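Side-chain contacts in epidermin leader peptide processing serine protease EpiP (Staphylococcus aureus subsp. aureus, PDB 3QFH), which probably cleaves the leader peptide from the precursor of the lantibiotic epidermin, acting as a subtilisin-like serine endopeptidase: residues Y46-E50 against L51-Q55; K190-G193 against V194-N198; L433-Y436 against K437-V441. One frame throughout, in Å; residues are numbered along the deposited sequence.

Contact 1 of 3, residues Y46-E50 against L51-Q55. With SO4 (sulfate ion), chain L.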
loop_
_atom_site.group_PDB
_atom_site.type_symbol
_atom_site.label_atom_id
_atom_site.label_comp_id
_atom_site.label_asym_id
_atom_site.label_seq_id
_atom_site.Cartn_x
_atom_site.Cartn_y
_atom_site.Cartn_z
ATOM N N TYR A 46 -16.206 12.890 7.662
ATOM C CA TYR A 46 -15.143 12.655 6.675
ATOM C C TYR A 46 -15.783 12.842 5.310
ATOM O O TYR A 46 -16.963 12.556 5.134
ATOM C CB TYR A 46 -14.553 11.257 6.801
ATOM C CG TYR A 46 -13.094 11.188 6.396
ATOM C CD1 TYR A 46 -12.108 11.710 7.236
ATOM C CD2 TYR A 46 -12.690 10.581 5.207
ATOM C CE1 TYR A 46 -10.771 11.654 6.901
ATOM C CE2 TYR A 46 -11.322 10.516 4.861
ATOM C CZ TYR A 46 -10.375 11.050 5.714
ATOM O OH TYR A 46 -9.026 11.003 5.412
ATOM N N ASN A 47 -15.021 13.325 4.347
ATOM C CA ASN A 47 -15.584 13.582 3.034
ATOM C C ASN A 47 -14.501 13.584 1.987
ATOM O O ASN A 47 -13.419 14.077 2.241
ATOM C CB ASN A 47 -16.330 14.921 3.036
ATOM C CG ASN A 47 -17.127 15.166 1.748
ATOM O OD1 ASN A 47 -17.541 14.234 1.056
ATOM N ND2 ASN A 47 -17.357 16.429 1.443
ATOM N N ILE A 48 -14.801 12.977 0.833
ATOM C CA ILE A 48 -13.902 12.910 -0.307
ATOM C C ILE A 48 -14.713 13.385 -1.535
ATOM O O ILE A 48 -15.312 12.568 -2.237
ATOM C CB ILE A 48 -13.404 11.470 -0.572
ATOM C CG1 ILE A 48 -12.975 10.772 0.727
ATOM C CG2 ILE A 48 -12.259 11.503 -1.582
ATOM C CD1 ILE A 48 -12.452 9.346 0.533
ATOM N N PRO A 49 -14.765 14.704 -1.769
ATOM C CA PRO A 49 -15.573 15.261 -2.873
ATOM C C PRO A 49 -15.320 14.605 -4.237
ATOM O O PRO A 49 -16.269 14.301 -4.944
ATOM C CB PRO A 49 -15.180 16.747 -2.888
ATOM C CG PRO A 49 -14.788 17.032 -1.488
ATOM C CD PRO A 49 -14.124 15.765 -0.974
ATOM N N GLU A 50 -14.058 14.345 -4.560
ATOM C CA GLU A 50 -13.679 13.735 -5.847
ATOM C C GLU A 50 -14.284 12.352 -6.077
ATOM O O GLU A 50 -14.394 11.918 -7.206
ATOM C CB GLU A 50 -12.148 13.599 -5.969
ATOM C CG GLU A 50 -11.346 14.896 -5.945
ATOM C CD GLU A 50 -11.002 15.410 -4.548
ATOM O OE1 GLU A 50 -11.562 14.909 -3.538
ATOM O OE2 GLU A 50 -10.140 16.325 -4.480
ATOM N N LEU A 51 -14.626 11.641 -5.013
ATOM C CA LEU A 51 -15.192 10.294 -5.152
ATOM C C LEU A 51 -16.671 10.238 -4.783
ATOM O O LEU A 51 -17.288 9.174 -4.831
ATOM C CB LEU A 51 -14.451 9.342 -4.237
ATOM C CG LEU A 51 -12.929 9.326 -4.368
ATOM C CD1 LEU A 51 -12.354 8.227 -3.496
ATOM C CD2 LEU A 51 -12.498 9.154 -5.806
ATOM N N HIS A 52 -17.224 11.370 -4.367
ATOM C CA HIS A 52 -18.616 11.425 -3.934
ATOM C C HIS A 52 -18.914 10.474 -2.767
ATOM O O HIS A 52 -19.956 9.788 -2.750
ATOM C CB HIS A 52 -19.570 11.181 -5.114
ATOM C CG HIS A 52 -19.516 12.253 -6.155
ATOM N ND1 HIS A 52 -19.202 12.004 -7.470
ATOM C CD2 HIS A 52 -19.706 13.589 -6.060
ATOM C CE1 HIS A 52 -19.232 13.137 -8.150
ATOM N NE2 HIS A 52 -19.540 14.113 -7.317
ATOM N N VAL A 53 -18.012 10.431 -1.783
ATOM C CA VAL A 53 -18.224 9.601 -0.593
ATOM C C VAL A 53 -17.969 10.401 0.685
ATOM O O VAL A 53 -17.093 11.269 0.745
ATOM C CB VAL A 53 -17.394 8.287 -0.597
ATOM C CG1 VAL A 53 -17.804 7.394 -1.764
ATOM C CG2 VAL A 53 -15.895 8.557 -0.636
ATOM N N ALA A 54 -18.783 10.128 1.698
ATOM C CA ALA A 54 -18.664 10.802 2.976
ATOM C C ALA A 54 -18.972 9.835 4.088
ATOM O O ALA A 54 -19.576 8.783 3.870
ATOM C CB ALA A 54 -19.614 11.978 3.062
ATOM N N GLN A 55 -18.516 10.179 5.278
ATOM C CA GLN A 55 -18.826 9.383 6.440
ATOM C C GLN A 55 -19.666 10.307 7.286
ATOM O O GLN A 55 -19.322 11.471 7.484
ATOM C CB GLN A 55 -17.578 8.933 7.176
ATOM C CG GLN A 55 -17.847 7.817 8.143
ATOM C CD GLN A 55 -16.582 7.342 8.836
ATOM O OE1 GLN A 55 -15.690 8.145 9.137
ATOM N NE2 GLN A 55 -16.513 6.039 9.129
HETATM S S SO4 L . -20.004 17.186 -8.964
HETATM O O1 SO4 L . -20.849 18.354 -9.191
HETATM O O2 SO4 L . -20.053 16.328 -10.143
HETATM O O3 SO4 L . -18.626 17.604 -8.717
HETATM O O4 SO4 L . -20.498 16.461 -7.802
#
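Ile48 and Val53 are paired across a tight beta hairpin in which strand 46-48 returns as strand 53-55, the two running antiparallel at 175° with their axes 4.5 Å apart. The backbone bonds define the register. Gln55 N donates to Tyr46 O at 2.8 Å and Ile48 N to Val53 O at 2.9 Å, while the reciprocal bonds from Tyr46 N to Gln55 O and from Val53 N to Ile48 O are long and weak. Between them Asn47 and Ala54 form a non-hydrogen-bonded pair. At the bend, Leu51 N reaches Ile48 O at 3.0 Å and His52 N reaches Pro49 O, so a short 3-10 turn closes the hairpin. His52, with both phi and psi positive, joins Val53 opposite Ile48 in a G1 beta bulge.

Apolar contacts gather on the face that carries Ile48. Its CD1 lies 3.7 Å from Val53 CG2, the two side chains running alongside each other on one face of the sheet. CG2 of Ile48, anti to the backbone N, meets Leu51 CG at 3.6 Å.

The His52 ring bonds to a bound ion. Its NE2 donates to O4 of a sulfate at 2.6 Å, the sulfur lying in the ring plane, and Pro49 O stands over one ring face toward the rim. The ion, likely a crystallisation component, is also bound by Thr30 N.

The hairpin belongs to the antiparallel part of the propeptide-like sheet, strand 43-48 at its edge and strand 53-59 beside strand 20-27. Ile48 and Leu51 touch helix 213-225, and Leu51 and Val53 touch helix 254-269, consistent with a subtilase prodomain packing its sheet on two surface helices of the catalytic domain.

Contact 2 of 3, residues K190-G193 against V194-N198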
loop_
_atom_site.group_PDB
_atom_site.type_symbol
_atom_site.label_atom_id
_atom_site.label_comp_id
_atom_site.label_asym_id
_atom_site.label_seq_id
_atom_site.Cartn_x
_atom_site.Cartn_y
_atom_site.Cartn_z
ATOM N N LYS A 190 23.212 4.374 5.964
ATOM C CA LYS A 190 23.842 3.097 6.289
ATOM C C LYS A 190 23.098 2.029 5.506
ATOM O O LYS A 190 23.713 1.155 4.905
ATOM C CB LYS A 190 23.832 2.838 7.795
ATOM C CG LYS A 190 24.672 3.876 8.562
ATOM C CD LYS A 190 24.511 3.822 10.079
ATOM C CE LYS A 190 25.291 2.682 10.711
ATOM N NZ LYS A 190 24.746 1.361 10.368
ATOM N N LEU A 191 21.770 2.135 5.491
ATOM C CA LEU A 191 20.921 1.256 4.705
ATOM C C LEU A 191 20.618 1.952 3.352
ATOM O O LEU A 191 20.515 3.188 3.292
ATOM C CB LEU A 191 19.605 1.034 5.434
ATOM C CG LEU A 191 18.809 -0.178 5.007
ATOM C CD1 LEU A 191 19.384 -1.380 5.777
ATOM C CD2 LEU A 191 17.318 -0.014 5.317
ATOM N N ILE A 192 20.474 1.165 2.284
ATOM C CA ILE A 192 20.139 1.705 0.956
ATOM C C ILE A 192 18.818 1.114 0.427
ATOM O O ILE A 192 18.649 -0.088 0.392
ATOM C CB ILE A 192 21.219 1.367 -0.088
ATOM C CG1 ILE A 192 22.628 1.683 0.446
ATOM C CG2 ILE A 192 20.913 2.086 -1.383
ATOM C CD1 ILE A 192 22.845 3.098 0.795
ATOM N N GLY A 193 17.889 1.971 0.033
ATOM C CA GLY A 193 16.626 1.518 -0.561
ATOM C C GLY A 193 16.768 1.277 -2.054
ATOM O O GLY A 193 17.866 1.382 -2.617
ATOM N N VAL A 194 15.657 0.980 -2.715
ATOM C CA VAL A 194 15.690 0.694 -4.150
ATOM C C VAL A 194 15.942 1.951 -4.948
ATOM O O VAL A 194 16.669 1.915 -5.922
ATOM C CB VAL A 194 14.364 -0.005 -4.631
ATOM C CG1 VAL A 194 14.357 -0.220 -6.170
ATOM C CG2 VAL A 194 14.197 -1.320 -3.906
ATOM N N ALA A 195 15.383 3.072 -4.494
ATOM C CA ALA A 195 15.473 4.346 -5.191
ATOM C C ALA A 195 16.047 5.409 -4.259
ATOM O O ALA A 195 15.321 6.292 -3.805
ATOM C CB ALA A 195 14.039 4.764 -5.695
ATOM N N PRO A 196 17.364 5.350 -3.991
ATOM C CA PRO A 196 18.016 6.218 -3.009
ATOM C C PRO A 196 18.100 7.716 -3.286
ATOM O O PRO A 196 18.447 8.462 -2.371
ATOM C CB PRO A 196 19.432 5.631 -2.898
ATOM C CG PRO A 196 19.635 4.846 -4.131
ATOM C CD PRO A 196 18.299 4.386 -4.593
ATOM N N ASN A 197 17.792 8.148 -4.511
ATOM C CA ASN A 197 17.832 9.571 -4.863
ATOM C C ASN A 197 16.446 10.181 -5.108
ATOM O O ASN A 197 16.330 11.357 -5.380
ATOM C CB ASN A 197 18.714 9.768 -6.096
ATOM C CG ASN A 197 20.139 9.229 -5.900
ATOM O OD1 ASN A 197 20.670 9.217 -4.792
ATOM N ND2 ASN A 197 20.748 8.776 -6.990
ATOM N N ASN A 198 15.402 9.374 -5.012
ATOM C CA ASN A 198 14.033 9.855 -5.177
ATOM C C ASN A 198 13.433 10.324 -3.861
ATOM O O ASN A 198 13.684 9.747 -2.794
ATOM C CB ASN A 198 13.107 8.764 -5.767
ATOM C CG ASN A 198 13.412 8.458 -7.224
ATOM O OD1 ASN A 198 14.358 7.740 -7.534
ATOM N ND2 ASN A 198 12.588 8.995 -8.129
#
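From Ile192 to Pro196 the backbone follows an irregular path, extended at Ile192 (phi/psi -121/127°) and bent at Val194, before a type I turn from Ala195 to Asn198 whose closing bond, Asn198 N to Ala195 O, is weak at 3.3 Å. The bend sets the pyrrolidine ring of Pro196 facing back toward Ile192. CG2 of Ile192 stands anti to the backbone N, and this methyl lies 4.1 Å from Pro196 CG, with CB as near; the two side chains lie at a slant to one another. Pro196 CD turns to the backbone instead, 3.6 Å from Gly193 O. That carbonyl also accepts a hydrogen bond from Tyr115 OH, and Ile192 rests against the same tyrosine. Val194 leads away from Gly193, its side chain packing on Met105 and Ile108 of helix 103-108 and on Lys388 of helix 382-400. Several polar backbone atoms of this loop between helix 177-186 and strand 200-204 have partners outside the segments: Pro196 O takes Asn143 ND2, and Ile192 N gives to Gln102 OE1. Across the contact itself the chemistry is thus loose, one aliphatic approach and a ring carbon against a carbonyl oxygen, while these hydrogen bonds lead outward.

Contact 3 of 3, residues L433-Y436 against K437-V441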
loop_
_atom_site.group_PDB
_atom_site.type_symbol
_atom_site.label_atom_id
_atom_site.label_comp_id
_atom_site.label_asym_id
_atom_site.label_seq_id
_atom_site.Cartn_x
_atom_site.Cartn_y
_atom_site.Cartn_z
ATOM N N LEU A 433 11.306 -9.422 -9.045
ATOM C CA LEU A 433 11.867 -8.120 -9.420
ATOM C C LEU A 433 13.394 -8.183 -9.656
ATOM O O LEU A 433 14.112 -8.780 -8.856
ATOM C CB LEU A 433 11.574 -7.152 -8.265
ATOM C CG LEU A 433 12.067 -5.703 -8.353
ATOM C CD1 LEU A 433 11.499 -4.980 -9.569
ATOM C CD2 LEU A 433 11.712 -4.970 -7.052
ATOM N N ASP A 434 13.875 -7.580 -10.750
ATOM C CA ASP A 434 15.327 -7.496 -11.043
ATOM C C ASP A 434 15.604 -6.070 -11.566
ATOM O O ASP A 434 15.387 -5.750 -12.742
ATOM C CB ASP A 434 15.778 -8.561 -12.047
ATOM C CG ASP A 434 17.320 -8.601 -12.240
ATOM O OD1 ASP A 434 17.814 -9.655 -12.737
ATOM O OD2 ASP A 434 18.039 -7.619 -11.902
ATOM N N VAL A 435 16.051 -5.224 -10.650
ATOM C CA VAL A 435 16.276 -3.813 -10.922
ATOM C C VAL A 435 17.448 -3.613 -11.857
ATOM O O VAL A 435 17.439 -2.698 -12.695
ATOM C CB VAL A 435 16.443 -3.029 -9.588
ATOM C CG1 VAL A 435 16.814 -1.570 -9.828
ATOM C CG2 VAL A 435 15.158 -3.153 -8.760
ATOM N N TYR A 436 18.447 -4.483 -11.766
ATOM C CA TYR A 436 19.591 -4.361 -12.669
ATOM C C TYR A 436 19.124 -4.515 -14.118
ATOM O O TYR A 436 19.492 -3.706 -14.996
ATOM C CB TYR A 436 20.666 -5.369 -12.326
ATOM C CG TYR A 436 21.856 -5.316 -13.229
ATOM C CD1 TYR A 436 22.889 -4.416 -12.990
ATOM C CD2 TYR A 436 21.976 -6.192 -14.300
ATOM C CE1 TYR A 436 24.002 -4.366 -13.811
ATOM C CE2 TYR A 436 23.084 -6.150 -15.138
ATOM C CZ TYR A 436 24.095 -5.237 -14.883
ATOM O OH TYR A 436 25.192 -5.197 -15.695
ATOM N N LYS A 437 18.299 -5.529 -14.363
ATOM C CA LYS A 437 17.760 -5.726 -15.708
ATOM C C LYS A 437 16.901 -4.538 -16.157
ATOM O O LYS A 437 17.027 -4.079 -17.283
ATOM C CB LYS A 437 16.932 -7.009 -15.814
ATOM C CG LYS A 437 17.749 -8.303 -15.860
ATOM C CD LYS A 437 16.847 -9.515 -16.167
ATOM C CE LYS A 437 17.624 -10.828 -16.117
ATOM N NZ LYS A 437 18.703 -10.932 -17.164
ATOM N N ALA A 438 16.032 -4.056 -15.270
ATOM C CA ALA A 438 15.114 -2.945 -15.601
ATOM C C ALA A 438 15.861 -1.674 -16.034
ATOM O O ALA A 438 15.385 -0.935 -16.898
ATOM C CB ALA A 438 14.203 -2.645 -14.419
ATOM N N LEU A 439 17.029 -1.435 -15.449
ATOM C CA LEU A 439 17.825 -0.258 -15.778
ATOM C C LEU A 439 18.773 -0.454 -16.968
ATOM O O LEU A 439 19.388 0.486 -17.416
ATOM C CB LEU A 439 18.643 0.186 -14.557
ATOM C CG LEU A 439 17.801 0.579 -13.337
ATOM C CD1 LEU A 439 18.679 0.935 -12.144
ATOM C CD2 LEU A 439 16.885 1.726 -13.682
ATOM N N ASN A 440 18.877 -1.663 -17.496
ATOM C CA ASN A 440 19.807 -1.885 -18.588
ATOM C C ASN A 440 19.182 -2.376 -19.898
ATOM O O ASN A 440 19.841 -3.072 -20.669
ATOM C CB ASN A 440 20.898 -2.840 -18.096
ATOM C CG ASN A 440 21.837 -2.166 -17.116
ATOM O OD1 ASN A 440 22.607 -1.306 -17.503
ATOM N ND2 ASN A 440 21.774 -2.558 -15.842
ATOM N N VAL A 441 17.931 -1.997 -20.152
ATOM C CA VAL A 441 17.243 -2.428 -21.382
ATOM C C VAL A 441 17.940 -1.883 -22.629
ATOM O O VAL A 441 17.960 -2.541 -23.659
ATOM C CB VAL A 441 15.763 -2.003 -21.390
ATOM C CG1 VAL A 441 15.086 -2.434 -22.690
ATOM C CG2 VAL A 441 15.041 -2.617 -20.176
#
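Asp434 meets Lys437 at the start of a short helix, and the lysine can be traced outward from its backbone. CB of Lys437 sits 3.7 Å from Asp434 O. CG, placed beside the backbone N and anti to the carbonyl carbon (chi1 -75°), is 3.4 Å from Asp434 OD1, and CD and CE run on past that same oxygen, each at 3.6 Å. The chain then bends at its last torsion, and NZ ends 4.7 Å from OD1, beyond direct contact but near enough for a probable electrostatic attraction. The other carboxylate oxygen does the capping: Lys437 N donates to Asp434 OD2 at 3.2 Å, nearly straight at 166°, approaching from well above the carboxylate plane.

One turn on, Asn440 ND2 hydrogen-bonds to Tyr436 O at 2.7 Å and also lies over the centre of the Tyr436 ring, with ring and amide planes 47° apart. The nitrogen gives a further bond to Asp117 OD2, which helps to fix the amide's rotation. Along the buried side, Val435 CG1 touches Leu439 CD1 at 3.9 Å, and Val435 also packs on Leu395 of helix 382-400.

Backbone bonds from Ala438 N to Asp434 O and from Leu439 N to Val435 O form the short helix 435-439; the side-chain bond that Asp434, just before it, accepts from Lys437 N is a classic aspartate N-cap.

The three contacts come in series along the chain. Contact 1 lies in the propeptide-like region, in a mixed sheet separate from the seven-stranded parallel sheet of the subtilisin-like part; its centre is 35 Å from that of contact 2 and 40 Å from that of contact 3, across the centre of the chain. Contacts 2 and 3, about 16 Å apart between centres, touch directly, Val194 CG1 meeting Val435 CG2 at 4.0 Å. The 190-198 loop and the last helix, 435-439, pack against the same two helices, 103-108 and 382-400. Contact 1 thus probably belongs to the prodomain–catalytic junction, contacts 2 and 3 to the packing of the protease part's remote side.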